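Acyl-[acyl-carrier-protein]--UDP-N-acetylglucosamine O-acyltransferase (PDB 4E6U) catalyses the transfer of an acyl chain from acyl carrier protein to UDP-N-acetylglucosamine, an early step in making the lipid A part of lipopolysaccharide. Local coordinates at residues V73-K78 against N122-H127; E82-E87 against L100-V105; V105-L110 against A126-V131. One frame throughout, in Å; residues are numbered along the deposited sequence. Where two conformers were deposited one is given.

Contact 1: V73-K78 against N122-H127; sequences VCQDLK and NTHIAH. With EDO (1,2-ethanediol), chain F; EDO (1,2-ethanediol), chain G.
In the conformer described, CB of Asp76 lies over one face of the His127 ring, displaced toward its rim, in a CH-pi contact of 4.0 Å from CB to the ring centroid. At the ring edge sits an ethanediol (chain F), probably from the crystallisation liquor, whose O1 shares a hydrogen bond of 2.7 Å with His127 NE2. The setting is the left-handed parallel beta-helix of hexapeptide-repeat acyltransferases: 73-78, in a long loop after strand 69-70, folds back onto 122-127, which carries strand 124-125. The loop thus lies beside histidines near the face between subunits, consistent with a place by the active site, which this family forms there. The Asp76 carboxylate is turned 45° from the imidazole plane, and OD1 closes an Asx turn by accepting from Lys78 N at 2.8 Å. Cys74 is small enough for its CB to come 3.3 Å from His127 CB; with SG set between its own N and carbonyl carbon (chi1 74°), the sulfur reaches the same ring obliquely. Gln75, extended beyond CG, spans to the His124 ring. Its OE1 accepts from Val121 N and NE2 donates to Asn139 OD1, both of a neighbouring subunit, fixing its rotation, while His124 ND1 bonds to Ser99. One water joins the two side chains, 2.9 Å from Gln75 NE2 and 2.8 Å from His124 NE2.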
loop_
_atom_site.group_PDB
_atom_site.type_symbol
_atom_site.label_atom_id
_atom_site.label_comp_id
_atom_site.label_asym_id
_atom_site.label_seq_id
_atom_site.Cartn_x
_atom_site.Cartn_y
_atom_site.Cartn_z
ATOM N N VAL A 73 -14.392 -8.965 -10.298
ATOM C CA VAL A 73 -13.672 -9.811 -11.245
ATOM C C VAL A 73 -12.176 -9.708 -10.979
ATOM O O VAL A 73 -11.643 -8.667 -10.568
ATOM C CB VAL A 73 -13.990 -9.428 -12.714
ATOM C CG1 VAL A 73 -15.446 -9.735 -13.055
ATOM C CG2 VAL A 73 -13.623 -7.972 -13.028
ATOM N N CYS A 74 -11.476 -10.789 -11.235
ATOM C CA CYS A 74 -10.051 -10.811 -10.941
ATOM C C CYS A 74 -9.208 -9.989 -11.914
ATOM O O CYS A 74 -9.707 -9.460 -12.903
ATOM C CB CYS A 74 -9.540 -12.231 -10.883
ATOM S SG CYS A 74 -9.397 -12.991 -12.457
ATOM N N GLN A 75 -7.918 -9.923 -11.608
ATOM C CA GLN A 75 -6.954 -9.122 -12.372
ATOM C C GLN A 75 -6.116 -9.959 -13.339
ATOM O O GLN A 75 -5.277 -9.417 -14.060
ATOM C CB GLN A 75 -6.027 -8.391 -11.398
ATOM C CG GLN A 75 -6.791 -7.413 -10.530
ATOM C CD GLN A 75 -5.887 -6.601 -9.637
ATOM O OE1 GLN A 75 -5.919 -5.370 -9.691
ATOM N NE2 GLN A 75 -5.104 -7.262 -8.787
ATOM N N ASP A 76 -6.341 -11.266 -13.332
ATOM C CA ASP A 76 -5.624 -12.197 -14.210
ATOM C C ASP A 76 -5.978 -11.911 -15.664
ATOM O O ASP A 76 -7.152 -11.930 -16.040
ATOM C CB ASP A 76 -6.008 -13.629 -13.820
ATOM C CG ASP A 76 -5.077 -14.667 -14.431
ATOM O OD1 ASP A 76 -4.563 -14.420 -15.554
ATOM O OD2 ASP A 76 -4.868 -15.714 -13.782
ATOM N N LEU A 77 -4.958 -11.662 -16.484
ATOM C CA LEU A 77 -5.191 -11.353 -17.897
ATOM C C LEU A 77 -5.717 -12.558 -18.685
ATOM O O LEU A 77 -6.250 -12.379 -19.779
ATOM C CB LEU A 77 -3.948 -10.733 -18.568
ATOM C CG LEU A 77 -3.630 -9.275 -18.192
ATOM C CD1 LEU A 77 -2.257 -8.875 -18.740
ATOM C CD2 LEU A 77 -4.709 -8.288 -18.652
ATOM N N LYS A 78 -5.616 -13.756 -18.106
ATOM C CA LYS A 78 -6.170 -14.969 -18.727
ATOM C C LYS A 78 -7.688 -15.030 -18.629
ATOM O O LYS A 78 -8.333 -15.745 -19.400
ATOM C CB LYS A 78 -5.582 -16.231 -18.105
ATOM C CG LYS A 78 -4.095 -16.428 -18.350
ATOM C CD LYS A 78 -3.622 -17.714 -17.702
ATOM N N ASN A 122 -6.972 -2.048 3.357
ATOM C CA ASN A 122 -6.251 -2.342 2.120
ATOM C C ASN A 122 -5.621 -3.727 2.097
ATOM O O ASN A 122 -4.488 -3.902 1.631
ATOM C CB ASN A 122 -5.188 -1.257 1.830
ATOM C CG ASN A 122 -4.589 -1.363 0.409
ATOM O OD1 ASN A 122 -3.424 -1.018 0.187
ATOM N ND2 ASN A 122 -5.368 -1.856 -0.543
ATOM N N THR A 123 -6.348 -4.718 2.588
ATOM C CA THR A 123 -5.965 -6.128 2.335
ATOM C C THR A 123 -6.489 -6.516 0.964
ATOM O O THR A 123 -7.663 -6.295 0.649
ATOM C CB THR A 123 -6.548 -7.094 3.384
ATOM O OG1 THR A 123 -6.054 -6.736 4.676
ATOM C CG2 THR A 123 -6.120 -8.543 3.084
ATOM N N HIS A 124 -5.621 -7.091 0.139
ATOM C CA HIS A 124 -6.004 -7.641 -1.145
ATOM C C HIS A 124 -5.951 -9.141 -1.114
ATOM O O HIS A 124 -4.905 -9.715 -0.785
ATOM C CB HIS A 124 -5.079 -7.153 -2.250
ATOM C CG HIS A 124 -5.364 -7.785 -3.580
ATOM N ND1 HIS A 124 -6.445 -7.418 -4.345
ATOM C CD2 HIS A 124 -4.716 -8.753 -4.281
ATOM C CE1 HIS A 124 -6.452 -8.127 -5.464
ATOM N NE2 HIS A 124 -5.410 -8.942 -5.453
ATOM N N ILE A 125 -7.066 -9.767 -1.448
ATOM C CA ILE A 125 -7.119 -11.218 -1.648
ATOM C C ILE A 125 -7.399 -11.482 -3.119
ATOM O O ILE A 125 -8.494 -11.224 -3.618
ATOM C CB ILE A 125 -8.204 -11.893 -0.769
ATOM C CG1 ILE A 125 -8.034 -11.546 0.715
ATOM C CG2 ILE A 125 -8.251 -13.417 -1.017
ATOM C CD1 ILE A 125 -6.742 -11.992 1.352
ATOM N N ALA A 126 -6.394 -11.983 -3.832
ATOM C CA ALA A 126 -6.491 -12.228 -5.256
ATOM C C ALA A 126 -7.337 -13.437 -5.609
ATOM O O ALA A 126 -7.661 -14.267 -4.767
ATOM C CB ALA A 126 -5.086 -12.427 -5.833
ATOM N N HIS A 127 -7.669 -13.516 -6.894
ATOM C CA HIS A 127 -8.336 -14.693 -7.440
ATOM C C HIS A 127 -7.765 -16.010 -6.941
ATOM O O HIS A 127 -6.544 -16.196 -6.875
ATOM C CB HIS A 127 -8.281 -14.659 -8.971
ATOM C CG HIS A 127 -6.894 -14.643 -9.540
ATOM N ND1 HIS A 127 -6.215 -15.802 -9.870
ATOM C CD2 HIS A 127 -6.076 -13.616 -9.862
ATOM C CE1 HIS A 127 -5.025 -15.479 -10.357
ATOM N NE2 HIS A 127 -4.910 -14.161 -10.357
HETATM C C1 EDO F . -3.356 -11.218 -11.290
HETATM O O1 EDO F . -2.996 -12.594 -11.483
HETATM C C2 EDO F . -2.446 -10.562 -10.254
HETATM O O2 EDO F . -2.642 -11.191 -8.977
HETATM C C1 EDO G . -0.891 -9.612 -15.350
HETATM O O1 EDO G . 0.302 -10.389 -15.187
HETATM C C2 EDO G . -2.078 -10.380 -14.782
HETATM O O2 EDO G . -2.273 -11.574 -15.555
HETATM O O HOH W 1 -7.342 -10.704 -8.764
HETATM O O HOH W 2 -4.837 -9.998 -8.027
#

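Contact 2: E82-E87 against L100-V105; sequences EETWLE and LHRGTV
Glu82 and Val105 meet with their side chains at about a right angle, Glu82 CB 3.4 Å from Val105 CG1. The glutamate chain bends at its second torsion (chi2 92°), so that CB lies against CG1, CD against CG2, and CG touches both methyls. A beta-branched residue suits this edge because its two methyls can follow such a bent chain. Glu82 OE1 accepts from Lys80 N and also from a water that in turn accepts from Val105 N.

Thr84 sets its hydroxyl over the backbone of Gly103. OG1 donates to Gly103 O at 2.8 Å, from 51° out of the carbonyl plane, and Gly103 N donates to Trp85 O at 3.2 Å, so the glycine peptides bond to 82-87 in both senses. Arg102 runs alongside the backbone of Thr84 to Leu86, where strand 85-88 begins: CG lies 4.0 Å from Leu86 N, and a bend at chi3 (-53°) carries NE to 3.3 Å from Thr84 O. Its far end is held by Gly71 O through NH1. Deeper in, Leu86 and Leu100 slant across one another, CD2 to CB 3.9 Å, as apolar filling of the beta-helix interior.

Strands 85-88 and 99-101 belong to different sheets of the coil, so the contact ties one wall of the prism to the corner beside another. A water accepts from Arg102 NE and donates to Thr84 OG1, whose own proton goes to Gly103 O: a relay of directed bonds that would restrict the rotation of the Thr84 hydroxyl and help orient the Arg102 end in this buried place.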
loop_
_atom_site.group_PDB
_atom_site.type_symbol
_atom_site.label_atom_id
_atom_site.label_comp_id
_atom_site.label_asym_id
_atom_site.label_seq_id
_atom_site.Cartn_x
_atom_site.Cartn_y
_atom_site.Cartn_z
ATOM N N GLU A 82 -15.646 -15.783 -17.753
ATOM C CA GLU A 82 -16.286 -16.990 -17.232
ATOM C C GLU A 82 -16.973 -16.758 -15.885
ATOM O O GLU A 82 -16.594 -15.860 -15.120
ATOM C CB GLU A 82 -15.273 -18.123 -17.089
ATOM C CG GLU A 82 -14.566 -18.528 -18.385
ATOM C CD GLU A 82 -13.245 -17.791 -18.631
ATOM O OE1 GLU A 82 -12.921 -16.805 -17.929
ATOM O OE2 GLU A 82 -12.510 -18.203 -19.549
ATOM N N GLU A 83 -17.976 -17.575 -15.590
ATOM C CA GLU A 83 -18.676 -17.482 -14.319
ATOM C C GLU A 83 -17.797 -18.025 -13.211
ATOM O O GLU A 83 -17.470 -19.212 -13.188
ATOM C CB GLU A 83 -19.996 -18.258 -14.361
ATOM C CG GLU A 83 -20.807 -18.117 -13.085
ATOM C CD GLU A 83 -22.135 -18.823 -13.169
ATOM O OE1 GLU A 83 -22.268 -19.891 -12.541
ATOM O OE2 GLU A 83 -23.029 -18.308 -13.869
ATOM N N THR A 84 -17.405 -17.149 -12.287
ATOM C CA THR A 84 -16.622 -17.582 -11.138
ATOM C C THR A 84 -17.087 -16.820 -9.906
ATOM O O THR A 84 -17.821 -15.845 -10.016
ATOM C CB THR A 84 -15.111 -17.376 -11.317
ATOM O OG1 THR A 84 -14.859 -15.977 -11.341
ATOM C CG2 THR A 84 -14.591 -17.984 -12.643
ATOM N N TRP A 85 -16.636 -17.282 -8.747
ATOM C CA TRP A 85 -17.251 -16.944 -7.468
ATOM C C TRP A 85 -16.255 -16.517 -6.403
ATOM O O TRP A 85 -15.053 -16.816 -6.476
ATOM C CB TRP A 85 -18.029 -18.169 -6.956
ATOM C CG TRP A 85 -19.220 -18.469 -7.801
ATOM C CD1 TRP A 85 -19.243 -19.170 -8.984
ATOM C CD2 TRP A 85 -20.563 -18.057 -7.545
ATOM N NE1 TRP A 85 -20.528 -19.213 -9.471
ATOM C CE2 TRP A 85 -21.357 -18.549 -8.606
ATOM C CE3 TRP A 85 -21.176 -17.335 -6.509
ATOM C CZ2 TRP A 85 -22.743 -18.323 -8.673
ATOM C CZ3 TRP A 85 -22.562 -17.109 -6.580
ATOM C CH2 TRP A 85 -23.317 -17.605 -7.657
ATOM N N LEU A 86 -16.801 -15.833 -5.410
ATOM C CA LEU A 86 -16.165 -15.585 -4.130
ATOM C C LEU A 86 -17.071 -16.112 -3.029
ATOM O O LEU A 86 -18.278 -15.869 -3.058
ATOM C CB LEU A 86 -15.898 -14.078 -3.905
ATOM C CG LEU A 86 -15.476 -13.634 -2.491
ATOM C CD1 LEU A 86 -14.117 -14.207 -2.130
ATOM C CD2 LEU A 86 -15.422 -12.109 -2.418
ATOM N N GLU A 87 -16.482 -16.803 -2.060
ATOM C CA GLU A 87 -17.183 -17.191 -0.844
ATOM C C GLU A 87 -16.493 -16.624 0.382
ATOM O O GLU A 87 -15.262 -16.681 0.489
ATOM C CB GLU A 87 -17.251 -18.729 -0.751
ATOM C CG GLU A 87 -18.250 -19.344 -1.705
ATOM C CD GLU A 87 -18.213 -20.859 -1.740
ATOM O OE1 GLU A 87 -17.369 -21.474 -1.046
ATOM O OE2 GLU A 87 -19.029 -21.416 -2.505
ATOM N N LEU A 100 -11.293 -7.965 -2.682
ATOM C CA LEU A 100 -11.394 -9.423 -2.681
ATOM C C LEU A 100 -11.927 -9.826 -4.036
ATOM O O LEU A 100 -13.020 -9.418 -4.433
ATOM C CB LEU A 100 -12.318 -9.930 -1.564
ATOM C CG LEU A 100 -11.722 -9.881 -0.164
ATOM C CD1 LEU A 100 -11.981 -8.516 0.462
ATOM C CD2 LEU A 100 -12.308 -11.007 0.693
ATOM N N HIS A 101 -11.157 -10.622 -4.770
ATOM C CA HIS A 101 -11.510 -10.935 -6.151
ATOM C C HIS A 101 -11.956 -12.368 -6.364
ATOM O O HIS A 101 -11.521 -13.258 -5.655
ATOM C CB HIS A 101 -10.361 -10.594 -7.092
ATOM C CG HIS A 101 -10.141 -9.128 -7.232
ATOM N ND1 HIS A 101 -9.023 -8.596 -7.836
ATOM C CD2 HIS A 101 -10.889 -8.077 -6.811
ATOM C CE1 HIS A 101 -9.111 -7.275 -7.810
ATOM N NE2 HIS A 101 -10.238 -6.934 -7.205
ATOM N N ARG A 102 -12.838 -12.538 -7.342
ATOM C CA ARG A 102 -13.404 -13.841 -7.676
ATOM C C ARG A 102 -12.370 -14.713 -8.376
ATOM O O ARG A 102 -11.295 -14.246 -8.767
ATOM C CB ARG A 102 -14.665 -13.651 -8.514
ATOM C CG ARG A 102 -15.706 -12.772 -7.792
ATOM C CD ARG A 102 -17.095 -12.883 -8.388
ATOM N NE ARG A 102 -17.157 -12.650 -9.837
ATOM C CZ ARG A 102 -17.585 -11.528 -10.421
ATOM N NH1 ARG A 102 -17.964 -10.473 -9.710
ATOM N NH2 ARG A 102 -17.648 -11.456 -11.747
ATOM N N GLY A 103 -12.693 -16.002 -8.506
ATOM C CA GLY A 103 -11.718 -16.969 -9.035
ATOM C C GLY A 103 -11.569 -17.007 -10.543
ATOM O O GLY A 103 -12.101 -16.175 -11.265
ATOM N N THR A 104 -10.807 -18.000 -11.006
ATOM C CA THR A 104 -10.617 -18.225 -12.439
ATOM C C THR A 104 -10.935 -19.679 -12.759
ATOM O O THR A 104 -10.775 -20.564 -11.916
ATOM C CB THR A 104 -9.182 -17.921 -12.906
ATOM O OG1 THR A 104 -8.260 -18.786 -12.230
ATOM C CG2 THR A 104 -8.812 -16.455 -12.637
ATOM N N VAL A 105 -11.375 -19.920 -13.992
ATOM C CA VAL A 105 -11.721 -21.289 -14.386
ATOM C C VAL A 105 -10.511 -22.207 -14.487
ATOM O O VAL A 105 -10.657 -23.416 -14.342
ATOM C CB VAL A 105 -12.578 -21.361 -15.669
ATOM C CG1 VAL A 105 -13.937 -20.712 -15.418
ATOM C CG2 VAL A 105 -11.855 -20.747 -16.867
HETATM O O HOH W 3 -11.195 -17.652 -15.751
HETATM O O HOH W 4 -18.794 -14.460 -12.616
HETATM O O HOH W 5 -15.550 -13.678 -12.250
#

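Contact 3: V105-L110 against A126-V131; sequences VQDNAL and AHDCIV. With EDO (1,2-ethanediol), chain F.
OD2 of Asp107 accepts from ND1 of His146, is hydrogen-bonded at 2.8 Å to a water that also lies 2.6 Å from Asp128 O, and comes within 3.5 Å of CB of Asp128. The two aspartates run past each other in opposite senses with their carboxylate planes 38° apart, so that Asp107 CB faces the Asp128 carboxylate, 3.6 Å from OD1. Asp107 reaches across from an exposed loop because chi1 (-164°) swings CG away from N. Asp107 OD2 and Asp128 OD1 are 4.4 Å apart; His146, His127 and the bound waters would probably ease this repulsion.

Asp128 OD2 lies near the imidazole plane of His127, whose ND1 donates to it at 2.8 Å, on its anti side but tilted out of the carboxylate plane; Thr104 OG1 bonds to the same oxygen, and this pair of bonds fixes the carboxylate. OD1 is 2.7 Å from a second water, which accepts from Asn108 N and Leu110 N.

In the left-handed beta-helix two successive coils meet here at a corner. The loop 105-110 of the earlier coil leads into strand 110-113; the next turns through a type II beta turn from Ala126 to Cys129 before strand 130-131. Asp128 occupies the third position of that turn with a positive phi of 72°, a left-handed backbone shape that Asp, with its unbranched CB, can adopt. Its N bonds to Thr111 OG1, and its CA points a C-H at Leu110 O, 3.5 Å from CA to O. The Leu110 side chain points away from 126-131 and packs on Trp85 and Glu87 of strand 85-88.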
loop_
_atom_site.group_PDB
_atom_site.type_symbol
_atom_site.label_atom_id
_atom_site.label_comp_id
_atom_site.label_asym_id
_atom_site.label_seq_id
_atom_site.Cartn_x
_atom_site.Cartn_y
_atom_site.Cartn_z
ATOM N N VAL A 105 -11.375 -19.920 -13.992
ATOM C CA VAL A 105 -11.721 -21.289 -14.386
ATOM C C VAL A 105 -10.511 -22.207 -14.487
ATOM O O VAL A 105 -10.657 -23.416 -14.342
ATOM C CB VAL A 105 -12.578 -21.361 -15.669
ATOM C CG1 VAL A 105 -13.937 -20.712 -15.418
ATOM C CG2 VAL A 105 -11.855 -20.747 -16.867
ATOM N N GLN A 106 -9.333 -21.625 -14.697
ATOM C CA GLN A 106 -8.076 -22.392 -14.766
ATOM C C GLN A 106 -7.748 -23.119 -13.465
ATOM O O GLN A 106 -6.987 -24.086 -13.461
ATOM C CB GLN A 106 -6.909 -21.497 -15.174
ATOM C CG GLN A 106 -6.908 -21.069 -16.649
ATOM C CD GLN A 106 -7.867 -19.924 -16.967
ATOM O OE1 GLN A 106 -8.481 -19.337 -16.074
ATOM N NE2 GLN A 106 -8.000 -19.605 -18.245
ATOM N N ASP A 107 -8.297 -22.636 -12.353
ATOM C CA ASP A 107 -8.138 -23.293 -11.070
ATOM C C ASP A 107 -9.444 -24.013 -10.703
ATOM O O ASP A 107 -9.712 -25.100 -11.227
ATOM C CB ASP A 107 -7.687 -22.253 -10.016
ATOM C CG ASP A 107 -7.131 -22.879 -8.743
ATOM O OD1 ASP A 107 -7.489 -24.030 -8.396
ATOM O OD2 ASP A 107 -6.338 -22.196 -8.053
ATOM N N ASN A 108 -10.275 -23.415 -9.853
ATOM C CA ASN A 108 -11.533 -24.030 -9.425
ATOM C C ASN A 108 -12.681 -23.012 -9.383
ATOM O O ASN A 108 -13.708 -23.242 -8.735
ATOM C CB ASN A 108 -11.346 -24.688 -8.047
ATOM C CG ASN A 108 -12.518 -25.580 -7.637
ATOM O OD1 ASN A 108 -13.107 -26.280 -8.464
ATOM N ND2 ASN A 108 -12.851 -25.558 -6.351
ATOM N N ALA A 109 -12.476 -21.876 -10.056
ATOM C CA ALA A 109 -13.539 -20.866 -10.230
ATOM C C ALA A 109 -14.031 -20.304 -8.896
ATOM O O ALA A 109 -15.175 -19.877 -8.777
ATOM C CB ALA A 109 -14.698 -21.443 -11.066
ATOM N N LEU A 110 -13.152 -20.278 -7.903
ATOM C CA LEU A 110 -13.580 -19.919 -6.546
ATOM C C LEU A 110 -12.453 -19.337 -5.713
ATOM O O LEU A 110 -11.391 -19.934 -5.545
ATOM C CB LEU A 110 -14.168 -21.147 -5.830
ATOM C CG LEU A 110 -14.613 -20.952 -4.378
ATOM C CD1 LEU A 110 -15.806 -20.025 -4.304
ATOM C CD2 LEU A 110 -14.941 -22.316 -3.744
ATOM N N ALA A 126 -6.394 -11.983 -3.832
ATOM C CA ALA A 126 -6.491 -12.228 -5.256
ATOM C C ALA A 126 -7.337 -13.437 -5.609
ATOM O O ALA A 126 -7.661 -14.267 -4.767
ATOM C CB ALA A 126 -5.086 -12.427 -5.833
ATOM N N HIS A 127 -7.669 -13.516 -6.894
ATOM C CA HIS A 127 -8.336 -14.693 -7.440
ATOM C C HIS A 127 -7.765 -16.010 -6.941
ATOM O O HIS A 127 -6.544 -16.196 -6.875
ATOM C CB HIS A 127 -8.281 -14.659 -8.971
ATOM C CG HIS A 127 -6.894 -14.643 -9.540
ATOM N ND1 HIS A 127 -6.215 -15.802 -9.870
ATOM C CD2 HIS A 127 -6.076 -13.616 -9.862
ATOM C CE1 HIS A 127 -5.025 -15.479 -10.357
ATOM N NE2 HIS A 127 -4.910 -14.161 -10.357
ATOM N N ASP A 128 -8.676 -16.926 -6.612
ATOM C CA ASP A 128 -8.355 -18.337 -6.339
ATOM C C ASP A 128 -7.644 -18.578 -5.026
ATOM O O ASP A 128 -7.243 -19.707 -4.727
ATOM C CB ASP A 128 -7.562 -18.969 -7.496
ATOM C CG ASP A 128 -8.247 -18.790 -8.828
ATOM O OD1 ASP A 128 -9.409 -19.232 -8.945
ATOM O OD2 ASP A 128 -7.662 -18.159 -9.744
ATOM N N CYS A 129 -7.506 -17.549 -4.205
ATOM C CA CYS A 129 -6.977 -17.792 -2.878
ATOM C C CYS A 129 -7.940 -18.633 -2.064
ATOM O O CYS A 129 -9.170 -18.596 -2.284
ATOM C CB CYS A 129 -6.715 -16.482 -2.132
ATOM S SG CYS A 129 -5.296 -15.585 -2.752
ATOM N N ILE A 130 -7.380 -19.387 -1.128
ATOM C CA ILE A 130 -8.164 -20.104 -0.135
ATOM C C ILE A 130 -7.589 -19.711 1.203
ATOM O O ILE A 130 -6.406 -19.908 1.452
ATOM C CB ILE A 130 -8.121 -21.649 -0.320
ATOM C CG1 ILE A 130 -8.643 -22.035 -1.703
ATOM C CG2 ILE A 130 -8.917 -22.339 0.811
ATOM C CD1 ILE A 130 -8.534 -23.544 -2.002
ATOM N N VAL A 131 -8.407 -19.100 2.044
ATOM C CA VAL A 131 -7.985 -18.614 3.336
ATOM C C VAL A 131 -8.854 -19.282 4.371
ATOM O O VAL A 131 -10.068 -19.332 4.194
ATOM C CB VAL A 131 -8.206 -17.070 3.437
ATOM C CG1 VAL A 131 -7.969 -16.534 4.849
ATOM C CG2 VAL A 131 -7.351 -16.308 2.405
HETATM C C1 EDO F . -3.356 -11.218 -11.290
HETATM O O1 EDO F . -2.996 -12.594 -11.483
HETATM C C2 EDO F . -2.446 -10.562 -10.254
HETATM O O2 EDO F . -2.642 -11.191 -8.977
HETATM O O HOH W 6 -6.889 -22.214 -5.350
HETATM O O HOH W 7 -10.323 -21.471 -7.858
HETATM O O HOH W 8 -9.479 -22.210 -5.334
#

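All three contacts gather on one side of the chain's centre, at neighbouring coils of the left-handed beta-helix. Contacts 2 and 3 have centres about 6 Å apart and share Val105; contact 1 lies about 9 Å from contact 2 and 10 Å from contact 3, centre to centre. Along the chain, contact 2 is nested inside the loop that contact 1 closes, and contact 3 follows it. Contacts 1 and 2 reach one parallel sheet through adjacent strands 124-125 and 99-101. The excursion after strand 69-70 and the 126-129 turn meet at His127. Contact 1 also reaches a neighbouring subunit through Gln75 and His124, consistent with the intersubunit active sites of this family.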